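Local coordinates for insecticidal crystal protein Cry7Cal (Bacillus thuringiensis, PDB 5ZI1) that is an insecticidal delta-endotoxin active against locusts, probably binding a receptor on insect gut cells and, as in related Cry toxins, opening pores in their membranes, at residues 18-23 / 45-50; 54-59 / 141-146; 297-302 / 345-350. All coordinates share one frame; numbering follows the deposited sequence.

Contact 1 (18-23 / 45-50); sequences ISIIRT and RLLWPN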
loop_
_atom_site.group_PDB
_atom_site.type_symbol
_atom_site.label_atom_id
_atom_site.label_comp_id
_atom_site.label_asym_id
_atom_site.label_seq_id
_atom_site.Cartn_x
_atom_site.Cartn_y
_atom_site.Cartn_z
ATOM N N ILE A 18 5.488 9.105 -1.515
ATOM C CA ILE A 18 5.103 8.290 -2.662
ATOM C C ILE A 18 6.319 8.016 -3.537
ATOM O O ILE A 18 6.563 6.880 -3.960
ATOM C CB ILE A 18 3.979 8.974 -3.455
ATOM C CG1 ILE A 18 2.714 9.099 -2.606
ATOM C CG2 ILE A 18 3.690 8.198 -4.704
ATOM C CD1 ILE A 18 1.736 7.968 -2.795
ATOM N N SER A 19 7.119 9.058 -3.795
ATOM C CA SER A 19 8.286 8.908 -4.658
ATOM C C SER A 19 9.296 7.935 -4.063
ATOM O O SER A 19 9.834 7.085 -4.781
ATOM C CB SER A 19 8.923 10.273 -4.909
ATOM O OG SER A 19 7.930 11.223 -5.273
ATOM N N ILE A 20 9.563 8.037 -2.752
ATOM C CA ILE A 20 10.509 7.125 -2.107
ATOM C C ILE A 20 10.086 5.687 -2.333
ATOM O O ILE A 20 10.874 4.861 -2.804
ATOM C CB ILE A 20 10.628 7.419 -0.606
ATOM C CG1 ILE A 20 11.228 8.801 -0.373
ATOM C CG2 ILE A 20 11.450 6.292 0.083
ATOM C CD1 ILE A 20 10.793 9.422 0.930
ATOM N N ILE A 21 8.831 5.373 -1.996
ATOM C CA ILE A 21 8.315 4.019 -2.179
ATOM C C ILE A 21 8.532 3.572 -3.611
ATOM O O ILE A 21 9.106 2.505 -3.880
ATOM C CB ILE A 21 6.824 3.961 -1.809
ATOM C CG1 ILE A 21 6.616 4.393 -0.360
ATOM C CG2 ILE A 21 6.229 2.581 -2.105
ATOM C CD1 ILE A 21 6.946 3.377 0.637
ATOM N N ARG A 22 8.085 4.404 -4.550
ATOM C CA ARG A 22 8.172 4.075 -5.966
ATOM C C ARG A 22 9.614 3.809 -6.370
ATOM O O ARG A 22 9.907 2.845 -7.085
ATOM C CB ARG A 22 7.581 5.227 -6.784
ATOM C CG ARG A 22 7.657 5.053 -8.280
ATOM C CD ARG A 22 7.609 6.414 -8.933
ATOM N NE ARG A 22 8.925 7.034 -8.875
ATOM C CZ ARG A 22 9.137 8.311 -8.582
ATOM N NH1 ARG A 22 8.111 9.111 -8.299
ATOM N NH2 ARG A 22 10.380 8.780 -8.560
ATOM N N THR A 23 10.528 4.668 -5.929
ATOM C CA THR A 23 11.939 4.460 -6.226
ATOM C C THR A 23 12.424 3.091 -5.765
ATOM O O THR A 23 13.085 2.375 -6.521
ATOM C CB THR A 23 12.755 5.575 -5.590
ATOM O OG1 THR A 23 12.145 6.822 -5.917
ATOM C CG2 THR A 23 14.187 5.544 -6.080
ATOM N N ARG A 45 18.948 12.518 -2.421
ATOM C CA ARG A 45 18.305 13.772 -2.804
ATOM C C ARG A 45 16.856 13.806 -2.348
ATOM O O ARG A 45 16.369 14.848 -1.900
ATOM C CB ARG A 45 18.413 13.992 -4.311
ATOM C CG ARG A 45 19.777 14.527 -4.702
ATOM C CD ARG A 45 20.108 14.270 -6.148
ATOM N NE ARG A 45 21.514 14.559 -6.434
ATOM C CZ ARG A 45 22.089 14.378 -7.621
ATOM N NH1 ARG A 45 21.377 13.907 -8.639
ATOM N NH2 ARG A 45 23.378 14.665 -7.792
ATOM N N LEU A 46 16.158 12.669 -2.412
ATOM C CA LEU A 46 14.770 12.650 -1.963
ATOM C C LEU A 46 14.672 12.853 -0.465
ATOM O O LEU A 46 13.883 13.682 0.003
ATOM C CB LEU A 46 14.091 11.344 -2.348
ATOM C CG LEU A 46 13.582 11.290 -3.779
ATOM C CD1 LEU A 46 13.086 9.891 -4.100
ATOM C CD2 LEU A 46 12.480 12.350 -3.945
ATOM N N LEU A 47 15.469 12.100 0.307
ATOM C CA LEU A 47 15.331 12.094 1.758
ATOM C C LEU A 47 15.988 13.307 2.405
ATOM O O LEU A 47 15.553 13.745 3.472
ATOM C CB LEU A 47 15.917 10.795 2.338
ATOM C CG LEU A 47 15.061 9.524 2.200
ATOM C CD1 LEU A 47 15.821 8.253 2.622
ATOM C CD2 LEU A 47 13.805 9.668 3.017
ATOM N N TRP A 48 17.047 13.835 1.807
ATOM C CA TRP A 48 17.722 15.028 2.305
ATOM C C TRP A 48 17.840 16.040 1.176
ATOM O O TRP A 48 18.939 16.262 0.647
ATOM C CB TRP A 48 19.108 14.699 2.854
ATOM C CG TRP A 48 19.139 13.918 4.127
ATOM C CD1 TRP A 48 19.091 14.414 5.391
ATOM C CD2 TRP A 48 19.289 12.497 4.256
ATOM N NE1 TRP A 48 19.193 13.389 6.313
ATOM C CE2 TRP A 48 19.310 12.202 5.635
ATOM C CE3 TRP A 48 19.395 11.449 3.342
ATOM C CZ2 TRP A 48 19.435 10.902 6.118
ATOM C CZ3 TRP A 48 19.523 10.152 3.827
ATOM C CH2 TRP A 48 19.539 9.894 5.195
ATOM N N PRO A 49 16.727 16.672 0.780
ATOM C CA PRO A 49 16.791 17.685 -0.287
ATOM C C PRO A 49 17.772 18.787 0.082
ATOM O O PRO A 49 17.750 19.313 1.196
ATOM C CB PRO A 49 15.351 18.220 -0.374
ATOM C CG PRO A 49 14.505 17.187 0.291
ATOM C CD PRO A 49 15.375 16.539 1.343
ATOM N N ASN A 50 18.656 19.111 -0.857
ATOM C CA ASN A 50 19.704 20.105 -0.630
ATOM C C ASN A 50 20.480 19.826 0.651
ATOM O O ASN A 50 20.932 20.749 1.329
ATOM C CB ASN A 50 19.118 21.518 -0.628
ATOM C CG ASN A 50 18.463 21.854 -1.955
ATOM O OD1 ASN A 50 19.146 22.236 -2.914
ATOM N ND2 ASN A 50 17.140 21.661 -2.038
#
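Leu46 lays both its methyls against one flank of helix 13-26, CD1 between Ile20 and Thr23 and CD2 beside Ser19. With chi2 at 173°, CD1 stands at full stretch from the CA of Leu46. Leu46 CD1 lies 3.7 Å from Thr23 OG1 and 4.3 Å from Ile20 CG1, and Leu46 CD2 comes to 4.2 Å from Ser19 CB. The hydroxyl that meets the leucine methyl already has its proton in use, because Thr23 OG1 donates to Ser19 O at 2.6 Å, from above the carbonyl plane. Thr23 N bonds to the same oxygen, Ser19 O, at 2.8 Å, giving it two donors. Ser19 OG likewise turns back along its own helix, to Phe15 O. With both hydroxyls bonded within the helix, this flank can meet a leucine without any polar partner from the other side, and no hydrogen bond crosses the contact. A second, smaller meeting is purely methyl to methyl: Ile20 CD1 and Leu47 CD2 come tip to tip at 3.7 Å, their side chains at about a right angle. Leu46 and Leu47 belong to the last turn of helix 33-47, which ends as Trp48 leaves helical geometry, so this contact is made by the C-terminal end of that helix. The contact belongs to the helical N-terminal domain of the three-domain Cry fold. Ile20 and Leu47 both rest on Gln146 of helix 141-165, and Leu47 also on Leu150, while Trp48 turns to Arg87 and Leu90 of helix 73-101. On the other side of helix 13-26, Ile21 packs on the loop at Asp228 and Leu229, which follows helix 208-227.

Contact 2 (54-59 / 141-146); sequences DLWESF and LTVYAQ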
loop_
_atom_site.group_PDB
_atom_site.type_symbol
_atom_site.label_atom_id
_atom_site.label_comp_id
_atom_site.label_asym_id
_atom_site.label_seq_id
_atom_site.Cartn_x
_atom_site.Cartn_y
_atom_site.Cartn_z
ATOM N N ASP A 54 14.973 18.905 6.129
ATOM C CA ASP A 54 13.606 19.426 5.999
ATOM C C ASP A 54 12.553 18.318 5.955
ATOM O O ASP A 54 11.502 18.429 6.602
ATOM C CB ASP A 54 13.479 20.296 4.746
ATOM C CG ASP A 54 14.100 21.678 4.918
ATOM O OD1 ASP A 54 14.681 21.954 5.988
ATOM O OD2 ASP A 54 14.007 22.498 3.975
ATOM N N LEU A 55 12.817 17.243 5.200
ATOM C CA LEU A 55 11.815 16.186 5.048
ATOM C C LEU A 55 11.623 15.415 6.346
ATOM O O LEU A 55 10.492 15.068 6.708
ATOM C CB LEU A 55 12.205 15.236 3.913
ATOM C CG LEU A 55 11.083 14.302 3.444
ATOM C CD1 LEU A 55 9.948 15.110 2.831
ATOM C CD2 LEU A 55 11.583 13.274 2.446
ATOM N N TRP A 56 12.708 15.154 7.076
ATOM C CA TRP A 56 12.559 14.407 8.322
ATOM C C TRP A 56 11.851 15.236 9.385
ATOM O O TRP A 56 11.136 14.680 10.228
ATOM C CB TRP A 56 13.914 13.939 8.835
ATOM C CG TRP A 56 14.714 13.136 7.846
ATOM C CD1 TRP A 56 15.573 13.623 6.906
ATOM C CD2 TRP A 56 14.745 11.702 7.711
ATOM N NE1 TRP A 56 16.128 12.592 6.187
ATOM C CE2 TRP A 56 15.641 11.402 6.665
ATOM C CE3 TRP A 56 14.110 10.647 8.379
ATOM C CZ2 TRP A 56 15.939 10.081 6.279
ATOM C CZ3 TRP A 56 14.406 9.320 7.984
ATOM C CH2 TRP A 56 15.309 9.060 6.949
ATOM N N GLU A 57 12.032 16.558 9.366
ATOM C CA GLU A 57 11.219 17.411 10.230
ATOM C C GLU A 57 9.743 17.291 9.872
ATOM O O GLU A 57 8.889 17.169 10.760
ATOM C CB GLU A 57 11.673 18.866 10.129
ATOM C CG GLU A 57 13.069 19.165 10.670
ATOM C CD GLU A 57 13.567 20.556 10.245
ATOM O OE1 GLU A 57 12.904 21.205 9.397
ATOM O OE2 GLU A 57 14.617 21.003 10.759
ATOM N N SER A 58 9.421 17.315 8.576
ATOM C CA SER A 58 8.032 17.163 8.157
ATOM C C SER A 58 7.465 15.810 8.566
ATOM O O SER A 58 6.292 15.722 8.949
ATOM C CB SER A 58 7.912 17.338 6.646
ATOM O OG SER A 58 8.547 18.524 6.219
ATOM N N PHE A 59 8.266 14.736 8.446
ATOM C CA PHE A 59 7.844 13.430 8.944
ATOM C C PHE A 59 7.386 13.532 10.389
ATOM O O PHE A 59 6.296 13.076 10.746
ATOM C CB PHE A 59 8.985 12.403 8.849
ATOM C CG PHE A 59 9.247 11.869 7.473
ATOM C CD1 PHE A 59 8.285 11.935 6.467
ATOM C CD2 PHE A 59 10.467 11.290 7.184
ATOM C CE1 PHE A 59 8.547 11.426 5.198
ATOM C CE2 PHE A 59 10.741 10.785 5.921
ATOM C CZ PHE A 59 9.777 10.852 4.924
ATOM N N LEU A 141 7.378 7.431 14.222
ATOM C CA LEU A 141 7.269 6.172 13.488
ATOM C C LEU A 141 7.774 6.295 12.051
ATOM O O LEU A 141 8.513 5.423 11.576
ATOM C CB LEU A 141 5.827 5.674 13.517
ATOM C CG LEU A 141 5.615 4.291 12.906
ATOM C CD1 LEU A 141 6.623 3.259 13.502
ATOM C CD2 LEU A 141 4.177 3.859 13.138
ATOM N N THR A 142 7.414 7.376 11.346
ATOM C CA THR A 142 7.834 7.489 9.949
ATOM C C THR A 142 9.343 7.658 9.842
ATOM O O THR A 142 9.981 7.072 8.957
ATOM C CB THR A 142 7.108 8.651 9.250
ATOM O OG1 THR A 142 5.719 8.353 9.142
ATOM C CG2 THR A 142 7.638 8.835 7.865
ATOM N N VAL A 143 9.934 8.440 10.743
ATOM C CA VAL A 143 11.395 8.509 10.805
ATOM C C VAL A 143 11.980 7.115 10.981
ATOM O O VAL A 143 12.957 6.743 10.319
ATOM C CB VAL A 143 11.845 9.454 11.938
ATOM C CG1 VAL A 143 13.365 9.409 12.114
ATOM C CG2 VAL A 143 11.368 10.888 11.658
ATOM N N TYR A 144 11.384 6.321 11.869
ATOM C CA TYR A 144 11.898 4.982 12.133
ATOM C C TYR A 144 11.787 4.110 10.889
ATOM O O TYR A 144 12.778 3.522 10.437
ATOM C CB TYR A 144 11.127 4.373 13.298
ATOM C CG TYR A 144 11.568 2.992 13.686
ATOM C CD1 TYR A 144 11.040 1.876 13.062
ATOM C CD2 TYR A 144 12.493 2.797 14.709
ATOM C CE1 TYR A 144 11.432 0.599 13.419
ATOM C CE2 TYR A 144 12.889 1.532 15.074
ATOM C CZ TYR A 144 12.353 0.434 14.427
ATOM O OH TYR A 144 12.732 -0.832 14.796
ATOM N N ALA A 145 10.589 4.047 10.303
ATOM C CA ALA A 145 10.371 3.250 9.102
ATOM C C ALA A 145 11.350 3.612 7.997
ATOM O O ALA A 145 11.975 2.726 7.399
ATOM C CB ALA A 145 8.935 3.413 8.624
ATOM N N GLN A 146 11.524 4.908 7.729
ATOM C CA GLN A 146 12.345 5.302 6.584
ATOM C C GLN A 146 13.823 5.012 6.826
ATOM O O GLN A 146 14.541 4.604 5.901
ATOM C CB GLN A 146 12.131 6.783 6.259
ATOM C CG GLN A 146 10.722 7.106 5.848
ATOM C CD GLN A 146 10.400 6.706 4.411
ATOM O OE1 GLN A 146 11.291 6.551 3.579
ATOM N NE2 GLN A 146 9.110 6.555 4.113
HETATM O O HOH W 1 7.620 10.290 12.290
#
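Phe59 and Thr142 make a CH-pi contact: the CG2 methyl of Thr142 sits over the Phe59 ring, 3.6 Å from its centroid and 18° off the ring normal. The methyl gets there because Thr142 CG2 stands opposite the backbone N about CA-CB, beside the carbonyl carbon. Leu55 O lies over the opposite face of the ring, toward its rim, so the phenyl is held between its own helix and the neighbouring one. Apolar contacts are shared out by Val143, one branch to each aromatic residue: Val143 CG1 meets Trp56 CE3 at 4.0 Å, and Val143 CG2 meets Phe59 CB at 4.0 Å. The edge of the indole also comes up to Val143 O, in the plane of the ring. The segments of helix 54-67 and helix 141-165 run at 131° to each other, nearer antiparallel than parallel, within the N-terminal helical bundle of the Cry toxins. There helix 141-165 corresponds to the central helix that the others surround, consistent with its own neighbours: Thr142 also touches Met222, Met225 and Val226 of helix 208-227, while Leu141 and Tyr144 pack on His189 and Cys190, respectively, of helix 169-202. The aliphatic part of Gln146 adds further carbon-to-ring packing, oblique to both rings: Gln146 CB lies 3.8 Å from Trp56 CZ3, and Gln146 CG lies 3.7 Å from Phe59 CE2. A bend at chi2 (-77°) turns its amide away from the Trp56 ring, and NE2 makes a weak hydrogen bond to Met225 O. The polar link across the interface is slight: water 1 donates weakly to Phe59 O at 3.4 Å and accepts weakly from Val143 N at 3.3 Å.

Contact 3 (297-302 / 345-350); sequences TKINVR and HTFDLL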
loop_
_atom_site.group_PDB
_atom_site.type_symbol
_atom_site.label_atom_id
_atom_site.label_comp_id
_atom_site.label_asym_id
_atom_site.label_seq_id
_atom_site.Cartn_x
_atom_site.Cartn_y
_atom_site.Cartn_z
ATOM N N THR A 297 -15.246 -0.378 -12.595
ATOM C CA THR A 297 -15.666 -0.230 -13.983
ATOM C C THR A 297 -16.861 0.699 -14.185
ATOM O O THR A 297 -17.092 1.129 -15.319
ATOM C CB THR A 297 -15.984 -1.603 -14.592
ATOM O OG1 THR A 297 -17.147 -2.147 -13.955
ATOM C CG2 THR A 297 -14.815 -2.575 -14.358
ATOM N N LYS A 298 -17.613 1.035 -13.138
ATOM C CA LYS A 298 -18.786 1.897 -13.306
ATOM C C LYS A 298 -19.153 2.539 -11.976
ATOM O O LYS A 298 -18.945 1.950 -10.919
ATOM C CB LYS A 298 -19.986 1.110 -13.853
ATOM C CG LYS A 298 -20.253 1.290 -15.343
ATOM C CD LYS A 298 -20.997 0.094 -15.943
ATOM C CE LYS A 298 -22.317 -0.202 -15.228
ATOM N NZ LYS A 298 -22.749 -1.628 -15.452
ATOM N N ILE A 299 -19.711 3.749 -12.039
ATOM C CA ILE A 299 -20.343 4.390 -10.889
ATOM C C ILE A 299 -21.661 4.994 -11.340
ATOM O O ILE A 299 -21.702 5.750 -12.318
ATOM C CB ILE A 299 -19.488 5.506 -10.265
ATOM C CG1 ILE A 299 -18.073 5.057 -9.958
ATOM C CG2 ILE A 299 -20.165 6.029 -9.004
ATOM C CD1 ILE A 299 -17.175 6.210 -9.594
ATOM N N ASN A 300 -22.731 4.706 -10.613
ATOM C CA ASN A 300 -23.996 5.370 -10.853
ATOM C C ASN A 300 -24.374 6.210 -9.637
ATOM O O ASN A 300 -24.209 5.772 -8.494
ATOM C CB ASN A 300 -25.109 4.373 -11.164
ATOM C CG ASN A 300 -26.471 5.076 -11.352
ATOM O OD1 ASN A 300 -27.408 4.892 -10.563
ATOM N ND2 ASN A 300 -26.555 5.922 -12.378
ATOM N N VAL A 301 -24.884 7.413 -9.877
ATOM C CA VAL A 301 -25.403 8.264 -8.814
ATOM C C VAL A 301 -26.863 8.573 -9.113
ATOM O O VAL A 301 -27.221 8.861 -10.259
ATOM C CB VAL A 301 -24.576 9.557 -8.668
ATOM C CG1 VAL A 301 -25.300 10.582 -7.790
ATOM C CG2 VAL A 301 -23.221 9.245 -8.101
ATOM N N ARG A 302 -27.708 8.474 -8.088
ATOM C CA ARG A 302 -29.089 8.936 -8.141
ATOM C C ARG A 302 -29.256 10.080 -7.157
ATOM O O ARG A 302 -28.804 9.987 -6.005
ATOM C CB ARG A 302 -30.090 7.837 -7.795
ATOM C CG ARG A 302 -30.086 6.672 -8.733
ATOM C CD ARG A 302 -30.306 7.086 -10.151
ATOM N NE ARG A 302 -31.187 6.128 -10.808
ATOM C CZ ARG A 302 -30.798 5.264 -11.741
ATOM N NH1 ARG A 302 -29.535 5.248 -12.156
ATOM N NH2 ARG A 302 -31.680 4.421 -12.267
ATOM N N HIS A 345 -26.539 9.901 -13.023
ATOM C CA HIS A 345 -25.364 9.955 -13.879
ATOM C C HIS A 345 -24.596 8.654 -13.744
ATOM O O HIS A 345 -24.461 8.103 -12.647
ATOM C CB HIS A 345 -24.456 11.140 -13.549
ATOM C CG HIS A 345 -23.414 11.401 -14.593
ATOM N ND1 HIS A 345 -22.230 10.687 -14.667
ATOM C CD2 HIS A 345 -23.391 12.282 -15.625
ATOM C CE1 HIS A 345 -21.516 11.135 -15.689
ATOM N NE2 HIS A 345 -22.200 12.104 -16.287
ATOM N N THR A 346 -24.106 8.156 -14.866
ATOM C CA THR A 346 -23.309 6.939 -14.881
ATOM C C THR A 346 -21.943 7.282 -15.451
ATOM O O THR A 346 -21.840 7.776 -16.579
ATOM C CB THR A 346 -23.994 5.834 -15.687
ATOM O OG1 THR A 346 -25.261 5.526 -15.095
ATOM C CG2 THR A 346 -23.148 4.570 -15.684
ATOM N N PHE A 347 -20.901 7.064 -14.653
ATOM C CA PHE A 347 -19.536 7.117 -15.150
ATOM C C PHE A 347 -19.148 5.723 -15.637
ATOM O O PHE A 347 -19.298 4.745 -14.899
ATOM C CB PHE A 347 -18.567 7.567 -14.059
ATOM C CG PHE A 347 -18.892 8.899 -13.393
ATOM C CD1 PHE A 347 -19.743 8.962 -12.302
ATOM C CD2 PHE A 347 -18.248 10.061 -13.792
ATOM C CE1 PHE A 347 -19.991 10.183 -11.649
ATOM C CE2 PHE A 347 -18.479 11.275 -13.143
ATOM C CZ PHE A 347 -19.349 11.335 -12.064
ATOM N N ASP A 348 -18.651 5.626 -16.872
ATOM C CA ASP A 348 -18.164 4.358 -17.418
ATOM C C ASP A 348 -16.646 4.370 -17.329
ATOM O O ASP A 348 -15.980 5.104 -18.069
ATOM C CB ASP A 348 -18.640 4.158 -18.854
ATOM C CG ASP A 348 -20.162 4.149 -18.964
ATOM O OD1 ASP A 348 -20.728 5.133 -19.521
ATOM O OD2 ASP A 348 -20.791 3.156 -18.523
ATOM N N LEU A 349 -16.098 3.572 -16.414
ATOM C CA LEU A 349 -14.688 3.679 -16.056
ATOM C C LEU A 349 -13.829 2.481 -16.460
ATOM O O LEU A 349 -12.601 2.562 -16.315
ATOM C CB LEU A 349 -14.544 3.919 -14.553
ATOM C CG LEU A 349 -15.417 5.057 -14.030
ATOM C CD1 LEU A 349 -15.104 5.254 -12.578
ATOM C CD2 LEU A 349 -15.197 6.346 -14.809
ATOM N N LEU A 350 -14.414 1.395 -16.973
ATOM C CA LEU A 350 -13.605 0.328 -17.561
ATOM C C LEU A 350 -12.551 0.927 -18.488
ATOM O O LEU A 350 -12.839 1.844 -19.261
ATOM C CB LEU A 350 -14.501 -0.648 -18.327
ATOM C CG LEU A 350 -13.786 -1.751 -19.115
ATOM C CD1 LEU A 350 -13.000 -2.679 -18.180
ATOM C CD2 LEU A 350 -14.722 -2.555 -20.006
#
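Asn300 holds CG anti to its backbone N (chi1 177°), while Thr346 turns OG1 away from its carbonyl carbon, and the two polar ends meet on one face of the sheet. There Asn300 ND2 donates to Thr346 OG1 at 3.0 Å, with the hydroxyl 29° out of the amide plane; Ser344 OG is a further partner of the same ND2. The strands form an antiparallel pair at the edge of a four-stranded sheet whose 3-2-1-4 order is that of a Greek key, as in the beta-prism middle domain of Cry toxins. Ile299 with Phe347 and Val301 with His345 are the hydrogen-bonded pairs; the shortest of their backbone bonds runs from Phe347 N to Ile299 O, 2.8 Å. Beside Asn300, Lys298 and Asp348 lie alongside each other, Lys298 CG 3.7 Å from Asp348 OD2, but their charged ends do not meet. The other face is mainly apolar: Ile299 CB touches Phe347 CD1 at 4.0 Å, and Ile299 CD1 touches Leu349 CD1 at 3.8 Å. Phe347 and Leu349 continue onto Leu378 of strand 369-382 in the next sheet, and His345 ND1 lies 3.7 Å above the centre of the Phe347 ring. On the far side of strand 294-306, Thr297 and Lys298 form a classic beta bulge opposite Val321. Where the partner strand ends, Thr297 O grips two amides from the same face of its carbonyl plane, Leu349 N at 2.9 Å and Leu350 N at 3.2 Å.

How the contacts relate
From the N terminus, contact 1 comes first, closing a 21-residue loop that takes in the end of helix 13-26 and most of helix 33-47. Helix 54-67 follows directly, and contact 2 then closes a much longer, largely helical loop containing helices 73-101 and 107-127. The two loops run in series, neither nested nor crossed, yet the contacts adjoin: Leu46 and Leu47 meet Leu55 and Trp56, and Ile20 meets Gln146. Together they tie the first three helices of the N-terminal domain to helix 141-165. Contact 3, in series with both and touching neither, closes a 42-residue loop carrying strands 312-324 and 331-336, and joins edge strand 343-348 to strand 294-306 in the middle domain.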